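Local coordinates for protein alpha-fucosidase GH29 (Fusarium graminearum, PDB 4PSR) that hydrolyses alpha-L-fucosides and probably releases alpha-1,6-linked fucose from the reducing-end N-acetylglucosamine of glycoprotein glycans, at residues Trp423-Asn437 / Gln466-Pro479. Numbering follows the deposited sequence. Where two conformers were deposited one is given.
Sequences WPEDNLVSVKNLGSN and QSKDALDITLPSQP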
loop_
_atom_site.group_PDB
_atom_site.type_symbol
_atom_site.label_atom_id
_atom_site.label_comp_id
_atom_site.label_asym_id
_atom_site.label_seq_id
_atom_site.Cartn_x
_atom_site.Cartn_y
_atom_site.Cartn_z
ATOM N N TRP A 423 21.730 8.270 -12.431
ATOM C CA TRP A 423 22.302 9.287 -13.306
ATOM C C TRP A 423 22.916 8.652 -14.548
ATOM O O TRP A 423 23.834 7.844 -14.432
ATOM C CB TRP A 423 23.367 10.130 -12.598
ATOM C CG TRP A 423 23.761 11.280 -13.476
ATOM C CD1 TRP A 423 24.894 11.375 -14.249
ATOM C CD2 TRP A 423 23.001 12.466 -13.735
ATOM N NE1 TRP A 423 24.878 12.552 -14.946
ATOM C CE2 TRP A 423 23.736 13.247 -14.651
ATOM C CE3 TRP A 423 21.778 12.957 -13.269
ATOM C CZ2 TRP A 423 23.281 14.484 -15.106
ATOM C CZ3 TRP A 423 21.326 14.169 -13.716
ATOM C CH2 TRP A 423 22.083 14.935 -14.628
ATOM N N PRO A 424 22.414 9.005 -15.744
ATOM C CA PRO A 424 22.952 8.409 -16.973
ATOM C C PRO A 424 24.402 8.845 -17.258
ATOM O O PRO A 424 24.681 10.046 -17.382
ATOM C CB PRO A 424 22.040 8.964 -18.065
ATOM C CG PRO A 424 20.920 9.611 -17.411
ATOM C CD PRO A 424 21.267 9.889 -16.002
ATOM N N GLU A 425 25.319 7.900 -17.388
ATOM C CA GLU A 425 26.698 8.314 -17.611
ATOM C C GLU A 425 26.862 8.885 -19.018
ATOM O O GLU A 425 27.766 9.682 -19.253
ATOM C CB GLU A 425 27.694 7.196 -17.325
ATOM C CG GLU A 425 28.889 7.691 -16.501
ATOM C CD GLU A 425 28.554 7.873 -15.029
ATOM O OE1 GLU A 425 28.328 6.855 -14.337
ATOM O OE2 GLU A 425 28.514 9.033 -14.565
ATOM N N ASP A 426 25.964 8.512 -19.931
ATOM C CA ASP A 426 25.959 9.078 -21.285
ATOM C C ASP A 426 25.193 10.415 -21.383
ATOM O O ASP A 426 24.999 10.952 -22.478
ATOM C CB ASP A 426 25.397 8.060 -22.290
ATOM C CG ASP A 426 23.938 7.714 -22.039
ATOM O OD1 ASP A 426 23.368 8.197 -21.046
ATOM O OD2 ASP A 426 23.357 6.941 -22.832
ATOM N N ASN A 427 24.759 10.934 -20.233
ATOM C CA ASN A 427 24.009 12.176 -20.147
ATOM C C ASN A 427 22.757 12.219 -21.001
ATOM O O ASN A 427 22.316 13.295 -21.409
ATOM C CB ASN A 427 24.922 13.365 -20.432
ATOM C CG ASN A 427 25.335 14.046 -19.170
ATOM O OD1 ASN A 427 26.194 13.553 -18.431
ATOM N ND2 ASN A 427 24.692 15.153 -18.874
ATOM N N LEU A 428 22.165 11.049 -21.230
ATOM C CA LEU A 428 21.003 10.931 -22.097
ATOM C C LEU A 428 19.879 10.195 -21.368
ATOM O O LEU A 428 20.125 9.143 -20.773
ATOM C CB LEU A 428 21.385 10.161 -23.374
ATOM C CG LEU A 428 20.352 10.016 -24.489
ATOM C CD1 LEU A 428 19.897 11.373 -24.969
ATOM C CD2 LEU A 428 20.932 9.223 -25.651
ATOM N N VAL A 429 18.667 10.765 -21.420
ATOM C CA VAL A 429 17.440 10.067 -21.043
ATOM C C VAL A 429 16.596 9.932 -22.311
ATOM O O VAL A 429 16.248 10.939 -22.927
ATOM C CB VAL A 429 16.664 10.832 -19.961
ATOM C CG1 VAL A 429 15.385 10.083 -19.623
ATOM C CG2 VAL A 429 17.498 11.023 -18.691
ATOM N N SER A 430 16.286 8.699 -22.712
ATOM C CA SER A 430 15.466 8.441 -23.896
ATOM C C SER A 430 14.099 7.922 -23.474
ATOM O O SER A 430 14.000 6.840 -22.885
ATOM C CB SER A 430 16.136 7.437 -24.828
ATOM O OG SER A 430 17.337 8.004 -25.340
ATOM N N VAL A 431 13.059 8.705 -23.754
ATOM C CA VAL A 431 11.687 8.368 -23.379
ATOM C C VAL A 431 10.996 7.736 -24.577
ATOM O O VAL A 431 10.533 8.442 -25.482
ATOM C CB VAL A 431 10.918 9.617 -22.877
ATOM C CG1 VAL A 431 9.559 9.227 -22.326
ATOM C CG2 VAL A 431 11.747 10.380 -21.828
ATOM N N LYS A 432 10.907 6.410 -24.596
ATOM C CA LYS A 432 10.353 5.725 -25.755
ATOM C C LYS A 432 8.925 6.131 -26.070
ATOM O O LYS A 432 8.529 6.214 -27.239
ATOM C CB LYS A 432 10.426 4.218 -25.579
ATOM C CG LYS A 432 11.849 3.698 -25.527
ATOM C CD LYS A 432 11.866 2.170 -25.330
ATOM C CE LYS A 432 13.250 1.577 -25.559
ATOM N NZ LYS A 432 13.702 1.746 -26.971
ATOM N N ASN A 433 8.123 6.356 -25.032
ATOM C CA ASN A 433 6.726 6.665 -25.240
ATOM C C ASN A 433 6.434 8.086 -25.687
ATOM O O ASN A 433 5.278 8.452 -25.829
ATOM C CB ASN A 433 5.885 6.260 -24.009
ATOM C CG ASN A 433 5.708 4.769 -23.924
ATOM O OD1 ASN A 433 4.984 4.175 -24.715
ATOM N ND2 ASN A 433 6.412 4.148 -22.999
ATOM N N LEU A 434 7.487 8.871 -25.932
ATOM C CA LEU A 434 7.333 10.191 -26.535
ATOM C C LEU A 434 8.116 10.295 -27.850
ATOM O O LEU A 434 8.302 11.407 -28.360
ATOM C CB LEU A 434 7.754 11.286 -25.553
ATOM C CG LEU A 434 6.873 11.435 -24.290
ATOM C CD1 LEU A 434 7.516 12.442 -23.359
ATOM C CD2 LEU A 434 5.446 11.835 -24.642
ATOM N N GLY A 435 8.551 9.152 -28.382
ATOM C CA GLY A 435 9.216 9.098 -29.689
ATOM C C GLY A 435 8.206 9.173 -30.829
ATOM O O GLY A 435 7.005 9.231 -30.599
ATOM N N SER A 436 8.700 9.167 -32.066
ATOM C CA SER A 436 7.812 9.271 -33.214
ATOM C C SER A 436 7.034 7.983 -33.429
ATOM O O SER A 436 5.897 8.013 -33.908
ATOM C CB SER A 436 8.584 9.664 -34.482
ATOM O OG SER A 436 9.078 10.984 -34.372
ATOM N N ASN A 437 7.625 6.849 -33.063
ATOM C CA ASN A 437 6.930 5.565 -33.186
ATOM C C ASN A 437 5.683 5.573 -32.313
ATOM O O ASN A 437 4.683 4.925 -32.621
ATOM C CB ASN A 437 7.810 4.377 -32.776
ATOM C CG ASN A 437 8.851 4.027 -33.814
ATOM O OD1 ASN A 437 8.786 4.488 -34.952
ATOM N ND2 ASN A 437 9.812 3.187 -33.433
ATOM N N GLN A 466 13.620 14.212 -31.169
ATOM C CA GLN A 466 12.678 13.102 -31.214
ATOM C C GLN A 466 13.044 12.148 -32.342
ATOM O O GLN A 466 12.837 12.455 -33.514
ATOM C CB GLN A 466 11.248 13.622 -31.416
ATOM C CG GLN A 466 10.185 12.557 -31.277
ATOM C CD GLN A 466 8.808 13.027 -31.677
ATOM O OE1 GLN A 466 8.642 13.763 -32.656
ATOM N NE2 GLN A 466 7.802 12.588 -30.927
ATOM N N SER A 467 13.587 10.990 -31.988
ATOM C CA SER A 467 13.822 9.921 -32.948
ATOM C C SER A 467 12.587 9.037 -33.041
ATOM O O SER A 467 11.622 9.240 -32.285
ATOM C CB SER A 467 15.050 9.097 -32.524
ATOM O OG SER A 467 14.845 8.423 -31.273
ATOM N N LYS A 468 12.594 8.078 -33.967
ATOM C CA LYS A 468 11.572 7.041 -34.013
ATOM C C LYS A 468 11.441 6.356 -32.676
ATOM O O LYS A 468 10.333 6.131 -32.193
ATOM C CB LYS A 468 11.919 5.990 -35.061
ATOM C CG LYS A 468 11.813 6.486 -36.467
ATOM C CD LYS A 468 12.344 5.444 -37.435
ATOM C CE LYS A 468 11.434 4.234 -37.527
ATOM N NZ LYS A 468 11.976 3.237 -38.491
ATOM N N ASP A 469 12.577 6.026 -32.079
ATOM C CA ASP A 469 12.590 5.209 -30.876
ATOM C C ASP A 469 12.189 5.989 -29.621
ATOM O O ASP A 469 11.607 5.404 -28.708
ATOM C CB ASP A 469 13.974 4.594 -30.665
ATOM C CG ASP A 469 14.317 3.519 -31.695
ATOM O OD1 ASP A 469 13.397 2.957 -32.327
ATOM O OD2 ASP A 469 15.520 3.229 -31.858
ATOM N N ALA A 470 12.478 7.286 -29.566
ATOM C CA ALA A 470 12.320 8.034 -28.313
ATOM C C ALA A 470 12.473 9.537 -28.401
ATOM O O ALA A 470 13.131 10.067 -29.299
ATOM C CB ALA A 470 13.354 7.528 -27.295
ATOM N N LEU A 471 11.926 10.231 -27.413
ATOM C CA LEU A 471 12.386 11.580 -27.117
ATOM C C LEU A 471 13.723 11.470 -26.393
ATOM O O LEU A 471 13.798 10.981 -25.257
ATOM C CB LEU A 471 11.380 12.356 -26.263
ATOM C CG LEU A 471 11.798 13.688 -25.641
ATOM C CD1 LEU A 471 12.283 14.681 -26.709
ATOM C CD2 LEU A 471 10.674 14.337 -24.823
ATOM N N ASP A 472 14.780 11.930 -27.060
ATOM C CA ASP A 472 16.138 11.822 -26.562
ATOM C C ASP A 472 16.570 13.136 -25.932
ATOM O O ASP A 472 16.801 14.121 -26.633
ATOM C CB ASP A 472 17.069 11.426 -27.717
ATOM C CG ASP A 472 16.729 10.071 -28.295
ATOM O OD1 ASP A 472 16.604 9.105 -27.511
ATOM O OD2 ASP A 472 16.570 9.960 -29.529
ATOM N N ILE A 473 16.684 13.143 -24.607
ATOM C CA ILE A 473 16.937 14.337 -23.817
ATOM C C ILE A 473 18.387 14.357 -23.317
ATOM O O ILE A 473 18.835 13.432 -22.639
ATOM C CB ILE A 473 15.993 14.381 -22.597
ATOM C CG1 ILE A 473 14.530 14.333 -23.060
ATOM C CG2 ILE A 473 16.261 15.609 -21.751
ATOM C CD1 ILE A 473 13.486 14.192 -21.909
ATOM N N THR A 474 19.110 15.429 -23.630
ATOM C CA THR A 474 20.473 15.620 -23.134
ATOM C C THR A 474 20.462 16.386 -21.825
ATOM O O THR A 474 19.963 17.505 -21.744
ATOM C CB THR A 474 21.306 16.390 -24.160
ATOM O OG1 THR A 474 21.399 15.601 -25.348
ATOM C CG2 THR A 474 22.706 16.663 -23.633
ATOM N N LEU A 475 21.015 15.784 -20.781
ATOM C CA LEU A 475 20.922 16.376 -19.455
ATOM C C LEU A 475 21.900 17.532 -19.267
ATOM O O LEU A 475 22.987 17.518 -19.849
ATOM C CB LEU A 475 21.183 15.309 -18.390
ATOM C CG LEU A 475 20.140 14.183 -18.326
ATOM C CD1 LEU A 475 20.628 13.101 -17.380
ATOM C CD2 LEU A 475 18.797 14.728 -17.865
ATOM N N PRO A 476 21.524 18.514 -18.426
ATOM C CA PRO A 476 22.468 19.549 -17.986
ATOM C C PRO A 476 23.417 18.969 -16.952
ATOM O O PRO A 476 23.439 17.747 -16.719
ATOM C CB PRO A 476 21.554 20.621 -17.371
ATOM C CG PRO A 476 20.370 19.831 -16.830
ATOM C CD PRO A 476 20.184 18.707 -17.836
ATOM N N SER A 477 24.208 19.837 -16.339
ATOM C CA SER A 477 25.152 19.421 -15.316
ATOM C C SER A 477 24.432 18.747 -14.145
ATOM O O SER A 477 23.402 19.226 -13.657
ATOM C CB SER A 477 25.970 20.629 -14.840
ATOM O OG SER A 477 26.721 20.323 -13.676
ATOM N N GLN A 478 24.997 17.636 -13.707
ATOM C CA GLN A 478 24.384 16.840 -12.647
ATOM C C GLN A 478 24.219 17.706 -11.395
ATOM O O GLN A 478 25.164 18.398 -10.988
ATOM C CB GLN A 478 25.235 15.595 -12.346
ATOM C CG GLN A 478 24.644 14.652 -11.291
ATOM C CD GLN A 478 25.471 13.419 -11.050
ATOM O OE1 GLN A 478 26.526 13.233 -11.654
ATOM N NE2 GLN A 478 25.004 12.567 -10.153
ATOM N N PRO A 479 23.019 17.709 -10.798
ATOM C CA PRO A 479 22.796 18.401 -9.533
ATOM C C PRO A 479 23.373 17.593 -8.385
ATOM O O PRO A 479 24.029 16.574 -8.610
ATOM C CB PRO A 479 21.271 18.480 -9.457
ATOM C CG PRO A 479 20.832 17.224 -10.100
ATOM C CD PRO A 479 21.812 16.976 -11.229
HETATM O O HOH W 1 8.644 5.849 -29.918
HETATM O O HOH W 2 11.444 11.209 -35.229
HETATM O O HOH W 3 10.856 1.686 -31.193
HETATM O O HOH W 4 12.062 1.748 -34.757
#
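Q478 lies flat along one face of the W423 indole and illustrates how a polar side chain can cover an aromatic face with its aliphatic part and its flat amide. Its first torsion (chi1 -177°) sets CG opposite the backbone nitrogen, and the chain runs extended beyond it: CB meets CZ2 of W423 at 3.6 Å, CG makes a CH-pi contact with the six-membered ring, 3.7 Å from its centroid, and CD passes onto CG and CD2 of W423. The terminal amide stacks almost parallel to the indole, the planes 3° apart: OE1 lies by CD1 and NE1, while NE2 lies near CG and CB of W423 and is hydrogen-bonded to the hydroxyl of Y485. CD1 of L475 lies over the opposite face, toward the rim and beside CD of P424, in a second CH-pi contact, and also packs against CG of P424 at 3.5 Å.

Beyond this sandwich the strands pair antiparallel. The hydrogen-bonded pairs V429/I473 and V431/L471 alternate with the non-hydrogen-bonded pairs L428/T474 and S430/D472. On the latter's face OG of S430 gives its proton to the anti side of D472 OD1, a very short 2.5 Å bond. At the far end Q466 NE2 donates to L434 O (2.9 Å), and CA of G435 packs closely on the backbone at A470.

Strand 428-431 thus forms one edge of a three-stranded sheet in the C-terminal domain, with 471-474 central and 464-466 beyond. V431, L471, I473 and L475 face the larger antiparallel sheet, V431 touching strand 405-409 and the other three strand 485-491, which completes a beta-sandwich core; W423 and P479 rest on L450 of strand 445-451.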